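Local structure of protein-tyrosine-phosphatase (Shewanella sp., 2Z72) at residues G107-I115 with I198-H207; P254-S262 with I282-E290. The protein removes phosphate from phosphotyrosine in proteins by hydrolysis, probably at its two-zinc centre of the calcineurin-like phosphoesterase type, in a cold-adapted bacterium. All blocks are in the same frame, centred on the assembly; numbering follows the deposited sequence. Where two conformers were deposited one is given.

Contact 1 (G107-I115 with I198-H207); sequences GHMVMTGDI and IKINDVLYMH. With ZN (zinc ion), chain C; ZN (zinc ion), chain B.
V110 sets its CG2 methyl almost squarely over the face of the Y205 ring, a CH-pi contact with 4.0 Å from CG2 to the ring centroid and only 11° off the normal. Its torsion explains the fit: CG1 lies anti to the backbone N (chi1 -172°) and rests by CD2 of Y205, while CG2 is left to cover the ring and to meet CD1 of I200 tip to tip at 3.6 Å. A branched residue suits this place because its two methyls serve different partners, I198 CD1 touching both. Cut back to an alanine, this position would probably lose the cover over the Y205 ring and leave I200 CD1 without its closest partner across the contact. T112 adds CG2 near the plane of the same ring, at its edge.

Toward the metals the contact turns polar. H207 directs ND1-H to T112 O, 2.7 Å away; the oxygen lies in the imidazole plane and the N-H in the carbonyl plane, which fixes the rotation of the ring and presents NE2 to one zinc at 2.0 Å. D114 OD1 bridges that zinc and the second at 2.3 and 2.2 Å, its carboxylate turned 53° from the H207 ring, and OD2 is held by H150 N. G113 passes so near H207 ND1 that a side chain would collide with it. This is the metal-binding strand end of a calcineurin-like phosphoesterase sandwich: strand 108-111, between 72-76 and 142-145 and backed by helix 122-138, faces the hairpin 198-206 of the other sheet.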
loop_
_atom_site.group_PDB
_atom_site.type_symbol
_atom_site.label_atom_id
_atom_site.label_comp_id
_atom_site.label_asym_id
_atom_site.label_seq_id
_atom_site.Cartn_x
_atom_site.Cartn_y
_atom_site.Cartn_z
ATOM N N GLY A 107 -5.500 -10.053 -13.594
ATOM C CA GLY A 107 -4.493 -9.024 -13.442
ATOM C C GLY A 107 -3.967 -8.940 -12.022
ATOM O O GLY A 107 -4.593 -9.429 -11.063
ATOM N N HIS A 108 -2.808 -8.269 -11.874
ATOM C CA HIS A 108 -2.225 -7.929 -10.599
ATOM C C HIS A 108 -2.269 -6.440 -10.387
ATOM O O HIS A 108 -1.976 -5.671 -11.282
ATOM C CB HIS A 108 -0.788 -8.425 -10.473
ATOM C CG HIS A 108 -0.692 -9.918 -10.404
ATOM N ND1 HIS A 108 0.395 -10.478 -9.747
ATOM C CD2 HIS A 108 -1.451 -10.910 -10.859
ATOM C CE1 HIS A 108 0.257 -11.809 -9.826
ATOM N NE2 HIS A 108 -0.833 -12.102 -10.478
ATOM N N MET A 109 -2.630 -6.020 -9.163
ATOM C CA MET A 109 -2.504 -4.658 -8.739
ATOM C C MET A 109 -1.326 -4.537 -7.784
ATOM O O MET A 109 -1.222 -5.362 -6.873
ATOM C CB MET A 109 -3.789 -4.212 -7.976
ATOM C CG MET A 109 -3.642 -2.867 -7.326
ATOM S SD MET A 109 -5.126 -2.322 -6.440
ATOM C CE MET A 109 -6.189 -1.927 -7.756
ATOM N N VAL A 110 -0.481 -3.536 -7.947
ATOM C CA VAL A 110 0.569 -3.245 -6.993
ATOM C C VAL A 110 0.248 -1.860 -6.412
ATOM O O VAL A 110 0.291 -0.868 -7.130
ATOM C CB VAL A 110 1.975 -3.238 -7.579
ATOM C CG1 VAL A 110 2.987 -3.120 -6.470
ATOM C CG2 VAL A 110 2.230 -4.518 -8.400
ATOM N N MET A 111 -0.087 -1.833 -5.141
ATOM C CA MET A 111 -0.240 -0.550 -4.435
ATOM C C MET A 111 1.003 -0.369 -3.591
ATOM O O MET A 111 1.199 -1.063 -2.600
ATOM C CB MET A 111 -1.523 -0.567 -3.572
ATOM C CG MET A 111 -1.635 0.736 -2.760
ATOM S SD MET A 111 -3.252 0.975 -1.994
ATOM C CE MET A 111 -4.259 1.357 -3.414
ATOM N N THR A 112 1.879 0.522 -4.028
ATOM C CA THR A 112 3.231 0.621 -3.461
ATOM C C THR A 112 3.297 1.460 -2.193
ATOM O O THR A 112 4.207 2.297 -2.059
ATOM C CB THR A 112 4.233 1.137 -4.506
ATOM O OG1 THR A 112 3.823 2.376 -5.019
ATOM C CG2 THR A 112 4.310 0.180 -5.720
ATOM N N GLY A 113 2.379 1.218 -1.249
ATOM C CA GLY A 113 2.483 1.811 0.084
ATOM C C GLY A 113 1.708 3.100 0.306
ATOM O O GLY A 113 1.114 3.698 -0.582
ATOM N N ASP A 114 1.711 3.483 1.572
ATOM C CA ASP A 114 1.196 4.778 2.064
ATOM C C ASP A 114 -0.281 4.954 1.889
ATOM O O ASP A 114 -0.805 5.966 1.428
ATOM C CB ASP A 114 1.989 5.959 1.491
ATOM C CG ASP A 114 3.267 6.251 2.236
ATOM O OD1 ASP A 114 3.855 7.387 1.910
ATOM O OD2 ASP A 114 3.714 5.446 3.058
ATOM N N ILE A 115 -1.029 3.936 2.396
ATOM C CA ILE A 115 -2.439 4.086 2.708
ATOM C C ILE A 115 -2.646 5.023 3.880
ATOM O O ILE A 115 -3.517 5.887 3.882
ATOM C CB ILE A 115 -3.095 2.730 3.012
ATOM C CG1 ILE A 115 -3.209 1.891 1.741
ATOM C CG2 ILE A 115 -4.440 2.937 3.699
ATOM C CD1 ILE A 115 -3.684 0.478 1.941
ATOM N N ILE A 198 8.850 -5.969 -4.395
ATOM C CA ILE A 198 8.514 -7.130 -5.238
ATOM C C ILE A 198 9.001 -6.904 -6.660
ATOM O O ILE A 198 9.281 -5.789 -7.097
ATOM C CB ILE A 198 7.012 -7.465 -5.213
ATOM C CG1 ILE A 198 6.152 -6.395 -5.898
ATOM C CG2 ILE A 198 6.556 -7.760 -3.810
ATOM C CD1 ILE A 198 4.714 -6.814 -6.120
ATOM N N LYS A 199 9.091 -8.021 -7.380
ATOM C CA LYS A 199 9.452 -8.044 -8.795
ATOM C C LYS A 199 8.374 -8.780 -9.548
ATOM O O LYS A 199 8.011 -9.891 -9.177
ATOM C CB LYS A 199 10.799 -8.773 -8.951
ATOM C CG LYS A 199 11.368 -8.743 -10.370
ATOM C CD LYS A 199 12.750 -9.502 -10.403
ATOM C CE LYS A 199 13.280 -9.725 -11.786
ATOM N NZ LYS A 199 14.482 -10.575 -11.636
ATOM N N ILE A 200 7.791 -8.152 -10.553
ATOM C CA ILE A 200 6.838 -8.804 -11.419
ATOM C C ILE A 200 7.358 -8.632 -12.848
ATOM O O ILE A 200 7.561 -7.527 -13.328
ATOM C CB ILE A 200 5.407 -8.233 -11.310
ATOM C CG1 ILE A 200 4.888 -8.278 -9.891
ATOM C CG2 ILE A 200 4.484 -8.940 -12.293
ATOM C CD1 ILE A 200 3.502 -7.661 -9.716
ATOM N N ASN A 201 7.600 -9.748 -13.518
ATOM C CA ASN A 201 8.142 -9.710 -14.899
ATOM C C ASN A 201 9.464 -8.945 -14.821
ATOM O O ASN A 201 10.314 -9.295 -13.994
ATOM C CB ASN A 201 7.136 -9.137 -15.902
ATOM C CG ASN A 201 5.785 -9.832 -15.840
ATOM O OD1 ASN A 201 5.686 -11.025 -15.538
ATOM N ND2 ASN A 201 4.758 -9.052 -16.229
ATOM N N ASP A 202 9.652 -7.956 -15.677
ATOM C CA ASP A 202 10.864 -7.180 -15.782
ATOM C C ASP A 202 10.746 -5.842 -15.062
ATOM O O ASP A 202 11.407 -4.880 -15.432
ATOM C CB ASP A 202 11.194 -7.018 -17.258
ATOM C CG ASP A 202 10.144 -6.248 -18.024
ATOM O OD1 ASP A 202 10.485 -5.635 -19.077
ATOM O OD2 ASP A 202 8.970 -6.228 -17.625
ATOM N N VAL A 203 9.946 -5.789 -13.970
ATOM C CA VAL A 203 9.706 -4.540 -13.255
ATOM C C VAL A 203 9.865 -4.771 -11.757
ATOM O O VAL A 203 9.350 -5.758 -11.205
ATOM C CB VAL A 203 8.302 -3.990 -13.565
ATOM C CG1 VAL A 203 8.085 -2.657 -12.880
ATOM C CG2 VAL A 203 8.075 -3.887 -15.062
ATOM N N LEU A 204 10.562 -3.866 -11.103
ATOM C CA LEU A 204 10.723 -3.855 -9.631
ATOM C C LEU A 204 9.826 -2.780 -9.041
ATOM O O LEU A 204 9.774 -1.680 -9.593
ATOM C CB LEU A 204 12.177 -3.600 -9.271
ATOM C CG LEU A 204 12.657 -4.054 -7.871
ATOM C CD1 LEU A 204 12.713 -5.563 -7.777
ATOM C CD2 LEU A 204 14.036 -3.462 -7.602
ATOM N N TYR A 205 9.180 -3.077 -7.920
ATOM C CA TYR A 205 8.197 -2.186 -7.283
ATOM C C TYR A 205 8.576 -2.038 -5.809
ATOM O O TYR A 205 8.752 -3.016 -5.089
ATOM C CB TYR A 205 6.817 -2.800 -7.328
ATOM C CG TYR A 205 6.246 -3.035 -8.687
ATOM C CD1 TYR A 205 6.576 -4.167 -9.412
ATOM C CD2 TYR A 205 5.362 -2.128 -9.256
ATOM C CE1 TYR A 205 6.063 -4.411 -10.672
ATOM C CE2 TYR A 205 4.863 -2.355 -10.522
ATOM C CZ TYR A 205 5.189 -3.513 -11.247
ATOM O OH TYR A 205 4.676 -3.671 -12.504
ATOM N N MET A 206 8.585 -0.796 -5.321
ATOM C CA MET A 206 8.706 -0.503 -3.906
ATOM C C MET A 206 8.295 0.956 -3.687
ATOM O O MET A 206 8.099 1.728 -4.603
ATOM C CB MET A 206 10.116 -0.798 -3.419
ATOM C CG MET A 206 11.248 0.174 -3.699
ATOM S SD MET A 206 11.636 0.461 -5.439
ATOM C CE MET A 206 11.926 -1.243 -5.950
ATOM N N HIS A 207 8.188 1.309 -2.398
ATOM C CA HIS A 207 7.631 2.618 -2.099
ATOM C C HIS A 207 8.541 3.782 -2.475
ATOM O O HIS A 207 8.090 4.720 -3.152
ATOM C CB HIS A 207 7.281 2.652 -0.611
ATOM C CG HIS A 207 6.628 3.944 -0.237
ATOM N ND1 HIS A 207 5.386 4.278 -0.737
ATOM C CD2 HIS A 207 7.013 4.972 0.534
ATOM C CE1 HIS A 207 5.067 5.469 -0.301
ATOM N NE2 HIS A 207 6.027 5.956 0.511
HETATM ZN ZN ZN C . 6.083 7.696 1.505
HETATM ZN ZN ZN B . 3.272 9.105 0.722
HETATM O O HOH W 1 3.052 10.796 -0.533
HETATM O O HOH W 2 5.191 9.394 1.095
#

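Contact 2 (P254-S262 with I282-E290); sequences PTWYRGYFS and IVVGHTSQE. With ZN (zinc ion), chain C.
I282 begins the approach of strand 282-284 to the loop 254-262, in the two-sheet calcineurin-like phosphoesterase fold whose strand ends supply metal ligands. Its CD1 reaches Y260 OH at 3.6 Å, and CG2 touches CE2 of the same ring; the hydroxyl itself is bonded to I210 N. V284 divides its methyls, CG1 at the edge of Y260 and CG2 at the edge of F261, so a beta-branched residue fits between two aromatics.

H286 follows as zinc ligand through ND1, at 2.1 Å, which turns NE2 toward the loop. There NE2 donates to water 3 and, weakly, to W256 O, while the edge of H286 is turned toward the W256 face in an offset edge-to-face pair. The guanidinium of R258 lies flat on H286, planes 14° apart and centres 3.5 Å apart, with T255 O over the opposite face. The extended R258 chain also brings NH2 to H286 O at 2.6 Å, from above the carbonyl plane.

T287 has two tasks. Its CB sits over the face of F261 in a CH-pi contact, 3.8 Å from the ring centroid, and its OG1 accepts the second bond of R258 NH2, at 3.0 Å and 154°.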
loop_
_atom_site.group_PDB
_atom_site.type_symbol
_atom_site.label_atom_id
_atom_site.label_comp_id
_atom_site.label_asym_id
_atom_site.label_seq_id
_atom_site.Cartn_x
_atom_site.Cartn_y
_atom_site.Cartn_z
ATOM N N PRO A 254 14.705 1.330 1.179
ATOM C CA PRO A 254 13.656 1.185 0.182
ATOM C C PRO A 254 12.375 1.962 0.394
ATOM O O PRO A 254 11.699 2.229 -0.611
ATOM C CB PRO A 254 13.393 -0.343 0.244
ATOM C CG PRO A 254 14.731 -0.956 0.590
ATOM C CD PRO A 254 15.368 0.051 1.536
ATOM N N THR A 255 11.995 2.267 1.629
ATOM C CA THR A 255 10.736 2.955 1.855
ATOM C C THR A 255 10.854 4.460 2.071
ATOM O O THR A 255 9.830 5.128 2.086
ATOM C CB THR A 255 9.980 2.344 3.039
ATOM O OG1 THR A 255 10.809 2.430 4.184
ATOM C CG2 THR A 255 9.600 0.903 2.752
ATOM N N TRP A 256 12.068 4.997 2.088
ATOM C CA TRP A 256 12.260 6.448 2.217
ATOM C C TRP A 256 13.072 7.057 1.107
ATOM O O TRP A 256 13.037 8.273 0.923
ATOM C CB TRP A 256 12.930 6.778 3.545
ATOM C CG TRP A 256 12.093 6.668 4.753
ATOM C CD1 TRP A 256 11.863 5.548 5.521
ATOM C CD2 TRP A 256 11.344 7.702 5.362
ATOM N NE1 TRP A 256 11.050 5.826 6.567
ATOM C CE2 TRP A 256 10.698 7.159 6.504
ATOM C CE3 TRP A 256 11.146 9.052 5.116
ATOM C CZ2 TRP A 256 9.885 7.908 7.348
ATOM C CZ3 TRP A 256 10.344 9.790 5.937
ATOM C CH2 TRP A 256 9.708 9.228 7.052
ATOM N N TYR A 257 13.877 6.279 0.373
ATOM C CA TYR A 257 14.823 6.846 -0.565
ATOM C C TYR A 257 14.149 7.655 -1.639
ATOM O O TYR A 257 13.212 7.179 -2.265
ATOM C CB TYR A 257 15.566 5.693 -1.223
ATOM C CG TYR A 257 16.674 6.095 -2.185
ATOM C CD1 TYR A 257 17.752 6.898 -1.766
ATOM C CD2 TYR A 257 16.652 5.625 -3.496
ATOM C CE1 TYR A 257 18.767 7.221 -2.662
ATOM C CE2 TYR A 257 17.682 5.969 -4.360
ATOM C CZ TYR A 257 18.716 6.771 -3.953
ATOM O OH TYR A 257 19.719 7.065 -4.849
ATOM N N ARG A 258 14.666 8.868 -1.846
ATOM C CA ARG A 258 14.150 9.751 -2.852
ATOM C C ARG A 258 15.156 10.104 -3.944
ATOM O O ARG A 258 14.964 11.044 -4.702
ATOM C CB ARG A 258 13.608 11.093 -2.288
ATOM C CG ARG A 258 12.427 10.830 -1.402
ATOM C CD ARG A 258 11.734 12.143 -1.153
ATOM N NE ARG A 258 10.847 12.108 -0.049
ATOM C CZ ARG A 258 9.596 11.966 0.136
ATOM N NH1 ARG A 258 8.831 11.978 1.253
ATOM N NH2 ARG A 258 8.871 11.773 -0.969
ATOM N N GLY A 259 16.232 9.333 -4.016
ATOM C CA GLY A 259 17.330 9.636 -4.914
ATOM C C GLY A 259 16.887 9.679 -6.359
ATOM O O GLY A 259 17.491 10.412 -7.175
ATOM N N TYR A 260 15.897 8.875 -6.793
ATOM C CA TYR A 260 15.508 8.876 -8.221
ATOM C C TYR A 260 14.950 10.244 -8.646
ATOM O O TYR A 260 14.928 10.539 -9.831
ATOM C CB TYR A 260 14.488 7.793 -8.554
ATOM C CG TYR A 260 14.933 6.395 -8.248
ATOM C CD1 TYR A 260 16.293 6.061 -8.144
ATOM C CD2 TYR A 260 14.030 5.382 -8.081
ATOM C CE1 TYR A 260 16.679 4.748 -7.867
ATOM C CE2 TYR A 260 14.419 4.084 -7.818
ATOM C CZ TYR A 260 15.736 3.758 -7.700
ATOM O OH TYR A 260 16.082 2.462 -7.416
ATOM N N PHE A 261 14.543 11.057 -7.677
ATOM C CA PHE A 261 13.965 12.374 -7.899
ATOM C C PHE A 261 14.912 13.509 -7.660
ATOM O O PHE A 261 14.536 14.687 -7.745
ATOM C CB PHE A 261 12.698 12.510 -7.028
ATOM C CG PHE A 261 11.679 11.461 -7.371
ATOM C CD1 PHE A 261 11.634 10.270 -6.645
ATOM C CD2 PHE A 261 10.811 11.648 -8.412
ATOM C CE1 PHE A 261 10.731 9.306 -7.031
ATOM C CE2 PHE A 261 9.904 10.699 -8.741
ATOM C CZ PHE A 261 9.857 9.504 -8.054
ATOM N N SER A 262 16.145 13.197 -7.352
ATOM C CA SER A 262 17.222 14.128 -7.163
ATOM C C SER A 262 17.727 14.618 -8.513
ATOM O O SER A 262 17.906 13.858 -9.451
ATOM C CB SER A 262 18.364 13.528 -6.335
ATOM O OG SER A 262 19.467 14.418 -6.268
ATOM N N ILE A 282 11.733 0.441 -12.808
ATOM C CA ILE A 282 11.449 0.489 -11.377
ATOM C C ILE A 282 10.274 1.441 -11.153
ATOM O O ILE A 282 10.299 2.555 -11.706
ATOM C CB ILE A 282 12.662 0.910 -10.528
ATOM C CG1 ILE A 282 13.843 -0.029 -10.800
ATOM C CG2 ILE A 282 12.357 0.913 -9.032
ATOM C CD1 ILE A 282 15.163 0.438 -10.192
ATOM N N VAL A 283 9.270 0.976 -10.459
ATOM C CA VAL A 283 8.043 1.719 -10.188
ATOM C C VAL A 283 8.040 2.083 -8.706
ATOM O O VAL A 283 8.154 1.175 -7.849
ATOM C CB VAL A 283 6.860 0.846 -10.553
ATOM C CG1 VAL A 283 5.525 1.506 -10.075
ATOM C CG2 VAL A 283 6.781 0.651 -12.033
ATOM N N VAL A 284 7.916 3.375 -8.427
ATOM C CA VAL A 284 7.989 3.858 -7.059
ATOM C C VAL A 284 6.882 4.890 -6.773
ATOM O O VAL A 284 6.386 5.566 -7.697
ATOM C CB VAL A 284 9.337 4.531 -6.750
ATOM C CG1 VAL A 284 10.457 3.542 -6.976
ATOM C CG2 VAL A 284 9.576 5.778 -7.612
ATOM N N GLY A 285 6.549 4.974 -5.515
ATOM C CA GLY A 285 5.645 6.018 -5.014
ATOM C C GLY A 285 6.431 7.058 -4.251
ATOM O O GLY A 285 7.511 7.501 -4.742
ATOM N N HIS A 286 5.940 7.458 -3.077
ATOM C CA HIS A 286 6.558 8.203 -2.013
ATOM C C HIS A 286 6.811 9.671 -2.287
ATOM O O HIS A 286 6.595 10.486 -1.388
ATOM C CB HIS A 286 7.869 7.526 -1.551
ATOM C CG HIS A 286 8.556 8.102 -0.368
ATOM N ND1 HIS A 286 8.048 8.248 0.885
ATOM C CD2 HIS A 286 9.847 8.541 -0.267
ATOM C CE1 HIS A 286 8.988 8.773 1.636
ATOM N NE2 HIS A 286 10.120 8.972 0.988
ATOM N N THR A 287 7.349 10.000 -3.428
ATOM C CA THR A 287 7.680 11.341 -3.862
ATOM C C THR A 287 6.612 11.817 -4.849
ATOM O O THR A 287 6.560 11.360 -5.984
ATOM C CB THR A 287 9.102 11.387 -4.452
ATOM O OG1 THR A 287 10.029 10.809 -3.544
ATOM C CG2 THR A 287 9.498 12.862 -4.685
ATOM N N SER A 288 5.749 12.741 -4.348
ATOM C CA SER A 288 4.505 13.012 -5.040
ATOM C C SER A 288 4.731 13.827 -6.319
ATOM O O SER A 288 5.428 14.837 -6.308
ATOM C CB SER A 288 3.544 13.764 -4.144
ATOM O OG SER A 288 3.417 13.083 -2.890
ATOM N N GLN A 289 4.073 13.389 -7.354
ATOM C CA GLN A 289 4.060 14.031 -8.676
ATOM C C GLN A 289 2.665 14.503 -9.075
ATOM O O GLN A 289 1.660 14.106 -8.477
ATOM C CB GLN A 289 4.550 13.025 -9.739
ATOM C CG GLN A 289 5.881 12.413 -9.414
ATOM C CD GLN A 289 6.977 13.405 -9.161
ATOM O OE1 GLN A 289 7.744 13.317 -8.167
ATOM N NE2 GLN A 289 7.059 14.333 -10.051
ATOM N N GLU A 290 2.583 15.349 -10.080
ATOM C CA GLU A 290 1.293 15.870 -10.534
ATOM C C GLU A 290 0.503 14.849 -11.324
ATOM O O GLU A 290 -0.682 15.048 -11.579
ATOM C CB GLU A 290 1.522 17.122 -11.397
ATOM C CG GLU A 290 2.188 18.246 -10.615
ATOM C CD GLU A 290 2.385 19.512 -11.434
ATOM O OE1 GLU A 290 3.141 20.419 -11.015
ATOM O OE2 GLU A 290 1.788 19.685 -12.513
HETATM ZN ZN ZN C . 6.083 7.696 1.505
HETATM O O HOH W 3 11.956 10.986 1.873
HETATM O O HOH W 2 5.191 9.394 1.095
#

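How the contacts relate
Contacts 1 and 2 follow one another along the chain, their centres about 13 Å apart, and share one sheet, in which strands 203-206 and 281-284 are parallel neighbours. L204 O and V283 N, 2.8 Å apart, probably hydrogen-bond between them. H207 and H286 follow these two strands, D114 follows strand 108-111 of the other sheet, and all three bind the same zinc, with N149 completing the protein ligands. H207 NE2 and H286 ND1 come within 3.1 Å on that ion. Water 2 links the two zincs and also donates to H286 O. D78 and H80 join D114 at the second zinc, so the two contacts together build much of the dinuclear site.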